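Local atomic coordinates of SYE1 (Shewanella oneidensis, PDB entry 4AWT), a protein that binds flavin mononucleotide and probably acts as an NAD(P)H-dependent oxidoreductase on CH-CH groups, as a member of the NADH:flavin oxidoreductase family. Residues Asp201-Ser206 with Arg210-Asp215. The protein carries 1 engineered substitution. Residues are numbered along the deposited sequence; the frame is centred on the assembly and turned at random. Where two conformers were deposited one is given.
Sequences DEYGGS and RLRFLD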
ATOM      1  N   ASP A 201       7.104  12.133 -23.906  1.00 12.45           N
ATOM      2  CA  ASP A 201       7.635  10.888 -24.430  1.00 12.53           C
ATOM      3  C   ASP A 201       6.584   9.826 -24.295  1.00 11.27           C
ATOM      4  O   ASP A 201       5.417  10.095 -24.099  1.00 12.48           O
ATOM      5  CB  ASP A 201       8.952  10.575 -23.757  1.00 12.29           C
ATOM      6  CG  ASP A 201       8.819  10.160 -22.285  1.00 11.61           C
ATOM      7  OD1 ASP A 201       7.736  10.190 -21.718  1.00 10.47           O
ATOM      8  OD2 ASP A 201       9.885   9.810 -21.737  1.00 13.27           O
ATOM      9  N   GLU A 202       7.016   8.564 -24.450  1.00 10.93           N
ATOM     10  CA  GLU A 202       6.083   7.433 -24.474  0.64 11.74           C
ATOM     11  C   GLU A 202       5.476   7.155 -23.100  1.00  9.74           C
ATOM     12  O   GLU A 202       4.644   6.252 -23.008  1.00 10.37           O
ATOM     13  CB  GLU A 202       6.687   6.162 -25.035  0.64 13.78           C
ATOM     14  CG  GLU A 202       7.853   5.565 -24.328  0.64 15.73           C
ATOM     15  CD  GLU A 202       8.261   4.158 -24.689  0.64 19.23           C
ATOM     16  OE1 GLU A 202       7.468   3.520 -25.425  0.64 30.01           O
ATOM     17  OE2 GLU A 202       9.350   3.708 -24.251  0.64 28.87           O
ATOM     18  N   TYR A 203       5.854   7.875 -22.059  1.00  9.06           N
ATOM     19  CA  TYR A 203       5.281   7.691 -20.728  1.00  8.57           C
ATOM     20  C   TYR A 203       4.292   8.776 -20.363  1.00  8.94           C
ATOM     21  O   TYR A 203       3.820   8.776 -19.215  1.00  9.74           O
ATOM     22  CB  TYR A 203       6.388   7.573 -19.687  1.00  8.74           C
ATOM     23  CG  TYR A 203       7.238   6.359 -19.860  1.00  8.21           C
ATOM     24  CD1 TYR A 203       6.896   5.137 -19.254  1.00  8.66           C
ATOM     25  CD2 TYR A 203       8.398   6.378 -20.615  1.00  9.14           C
ATOM     26  CE1 TYR A 203       7.667   4.030 -19.404  1.00  8.78           C
ATOM     27  CE2 TYR A 203       9.155   5.252 -20.786  1.00  9.75           C
ATOM     28  CZ  TYR A 203       8.808   4.081 -20.173  1.00  9.04           C
ATOM     29  OH  TYR A 203       9.608   2.967 -20.364  1.00 11.21           O
ATOM     30  N   GLY A 204       3.883   9.644 -21.300  1.00  9.70           N
ATOM     31  CA  GLY A 204       2.806  10.555 -21.010  1.00 11.10           C
ATOM     32  C   GLY A 204       2.028  10.893 -22.263  1.00 11.24           C
ATOM     33  O   GLY A 204       2.395  10.460 -23.359  1.00 12.89           O
ATOM     34  N   GLY A 205       0.971  11.611 -21.944  0.56 12.31           N
ATOM     35  CA  GLY A 205      -0.115  12.086 -22.771  0.56 12.18           C
ATOM     36  C   GLY A 205      -1.253  11.096 -22.882  0.56 11.00           C
ATOM     37  O   GLY A 205      -2.235  11.092 -22.087  0.56 11.87           O
ATOM     38  N   SER A 206      -1.072  10.223 -23.859  0.56 11.31           N
ATOM     39  CA  SER A 206      -2.188   9.300 -24.052  1.00 10.25           C
ATOM     40  C   SER A 206      -2.419   8.356 -22.880  1.00  8.73           C
ATOM     41  O   SER A 206      -1.548   8.197 -22.030  1.00  9.25           O
ATOM     42  CB  SER A 206      -1.928   8.464 -25.292  1.00 11.98           C
ATOM     43  OG  SER A 206      -0.893   7.509 -25.018  1.00 10.85           O
ATOM     44  N   ARG A 210       0.317   6.781 -20.373  1.00  7.71           N
ATOM     45  CA  ARG A 210       0.272   7.015 -18.919  0.79  7.46           C
ATOM     46  C   ARG A 210       0.237   5.691 -18.169  1.00  7.38           C
ATOM     47  O   ARG A 210       0.741   5.694 -17.011  1.00  8.86           O
ATOM     48  CB  ARG A 210      -0.935   7.852 -18.551  0.79  7.74           C
ATOM     49  CG  ARG A 210      -0.775   9.311 -18.906  0.79  8.20           C
ATOM     50  CD  ARG A 210      -1.961  10.168 -18.477  0.79  8.96           C
ATOM     51  NE  ARG A 210      -3.145   9.972 -19.296  0.79  9.94           N
ATOM     52  CZ  ARG A 210      -4.288   9.379 -19.004  0.79  9.57           C
ATOM     53  NH1 ARG A 210      -4.498   8.802 -17.821  0.79  9.22           N
ATOM     54  NH2 ARG A 210      -5.248   9.336 -19.925  0.79 11.50           N
ATOM     55  N   LEU A 211      -0.262   4.634 -18.735  1.00  7.29           N
ATOM     56  CA  LEU A 211      -0.265   3.323 -18.090  1.00  7.22           C
ATOM     57  C   LEU A 211       1.009   2.553 -18.324  1.00  7.31           C
ATOM     58  O   LEU A 211       1.189   1.464 -17.751  1.00  7.65           O
ATOM     59  CB  LEU A 211      -1.466   2.489 -18.542  1.00  7.94           C
ATOM     60  CG  LEU A 211      -2.826   3.082 -18.158  1.00  8.82           C
ATOM     61  CD1 LEU A 211      -3.937   2.225 -18.690  1.00 11.29           C
ATOM     62  CD2 LEU A 211      -2.965   3.260 -16.668  1.00 11.28           C
ATOM     63  N   ARG A 212       1.930   3.057 -19.134  1.00  7.32           N
ATOM     64  CA  ARG A 212       3.103   2.286 -19.554  1.00  7.49           C
ATOM     65  C   ARG A 212       4.022   1.983 -18.386  1.00  6.85           C
ATOM     66  O   ARG A 212       4.539   0.856 -18.290  1.00  7.41           O
ATOM     67  CB  ARG A 212       3.841   3.046 -20.670  1.00  8.22           C
ATOM     68  CG  ARG A 212       4.954   2.188 -21.266  1.00  9.16           C
ATOM     69  CD  ARG A 212       5.683   2.974 -22.377  1.00 10.50           C
ATOM     70  NE  ARG A 212       4.776   3.467 -23.403  1.00 10.77           N
ATOM     71  CZ  ARG A 212       4.199   2.786 -24.331  1.00 13.09           C
ATOM     72  NH1 ARG A 212       4.460   1.494 -24.480  1.00 17.15           N
ATOM     73  NH2 ARG A 212       3.339   3.427 -25.143  1.00 18.60           N
ATOM     74  N   PHE A 213       4.297   2.943 -17.517  1.00  7.25           N
ATOM     75  CA  PHE A 213       5.203   2.693 -16.403  1.00  6.74           C
ATOM     76  C   PHE A 213       4.620   1.607 -15.496  1.00  6.31           C
ATOM     77  O   PHE A 213       5.309   0.660 -15.119  1.00  7.20           O
ATOM     78  CB  PHE A 213       5.494   3.977 -15.663  1.00  7.03           C
ATOM     79  CG  PHE A 213       6.559   3.861 -14.609  1.00  6.89           C
ATOM     80  CD1 PHE A 213       7.807   3.369 -14.887  1.00  9.49           C
ATOM     81  CD2 PHE A 213       6.297   4.287 -13.312  1.00  9.30           C
ATOM     82  CE1 PHE A 213       8.783   3.303 -13.899  1.00  9.85           C
ATOM     83  CE2 PHE A 213       7.275   4.224 -12.335  1.00 10.12           C
ATOM     84  CZ  PHE A 213       8.533   3.779 -12.649  1.00  9.20           C
ATOM     85  N   LEU A 214       3.320   1.709 -15.173  1.00  6.80           N
ATOM     86  CA  LEU A 214       2.641   0.655 -14.431  1.00  6.70           C
ATOM     87  C   LEU A 214       2.833  -0.690 -15.105  1.00  6.89           C
ATOM     88  O   LEU A 214       3.162  -1.702 -14.474  1.00  6.95           O
ATOM     89  CB  LEU A 214       1.161   0.994 -14.319  1.00  6.78           C
ATOM     90  CG  LEU A 214       0.290  -0.083 -13.683  1.00  6.98           C
ATOM     91  CD1 LEU A 214       0.603  -0.305 -12.209  1.00  7.75           C
ATOM     92  CD2 LEU A 214      -1.186   0.276 -13.842  1.00  7.86           C
ATOM     93  N   ASP A 215       2.568  -0.744 -16.436  1.00  6.83           N
ATOM     94  CA  ASP A 215       2.680  -1.965 -17.172  1.00  7.07           C
ATOM     95  C   ASP A 215       4.057  -2.600 -17.031  1.00  6.97           C
ATOM     96  O   ASP A 215       4.215  -3.788 -16.805  1.00  7.54           O
ATOM     97  CB  ASP A 215       2.346  -1.693 -18.645  1.00  8.37           C
ATOM     98  CG  ASP A 215       2.255  -2.931 -19.478  1.00 13.88           C
ATOM     99  OD1 ASP A 215       1.630  -3.895 -19.086  1.00 19.42           O
ATOM    100  OD2 ASP A 215       2.627  -2.837 -20.641  1.00 29.72           O
TER
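Arg212 lies across Glu202 and Tyr203 where, in the TIM barrel, the loop after helix 187-192 runs through a type I turn and the short helix 207-210 into helix 212-225. With CG anti to the backbone N (chi1 -172°) and chi2 extended, CD lies over one face of the Tyr203 ring, 4.0 Å from the centroid, the guanidinium nearly perpendicular to the ring. The bend at chi3 turns NE to Glu202 O; the N-H donates to it (2.8 Å, 163°) in the guanidinium plane but from above the carbonyl plane. Glu202 OE1 instead sits over one guanidinium face, 3.4 Å from NE, so this salt bridge is one of charge, no N-H pointing at the oxygen; the two planes are 21° apart. A leucine in its place would probably leave Glu202 O without its N-H donor and the Glu202 carboxylate without its nearby positive charge. The ring edge meets Phe213 N, while Tyr203 OH bonds Glu216. Asp201 OD1 accepts from Tyr203 N in an Asx turn. Ser206 caps helix 207-210, its OG bonded to Asn209 N; its backbone O accepts from Arg210 N. Arg210 NH2 bonds the ethyl hydrogen carbonate, and its NE donates from above the carbonyl plane to Gly205 O at 3.1 Å.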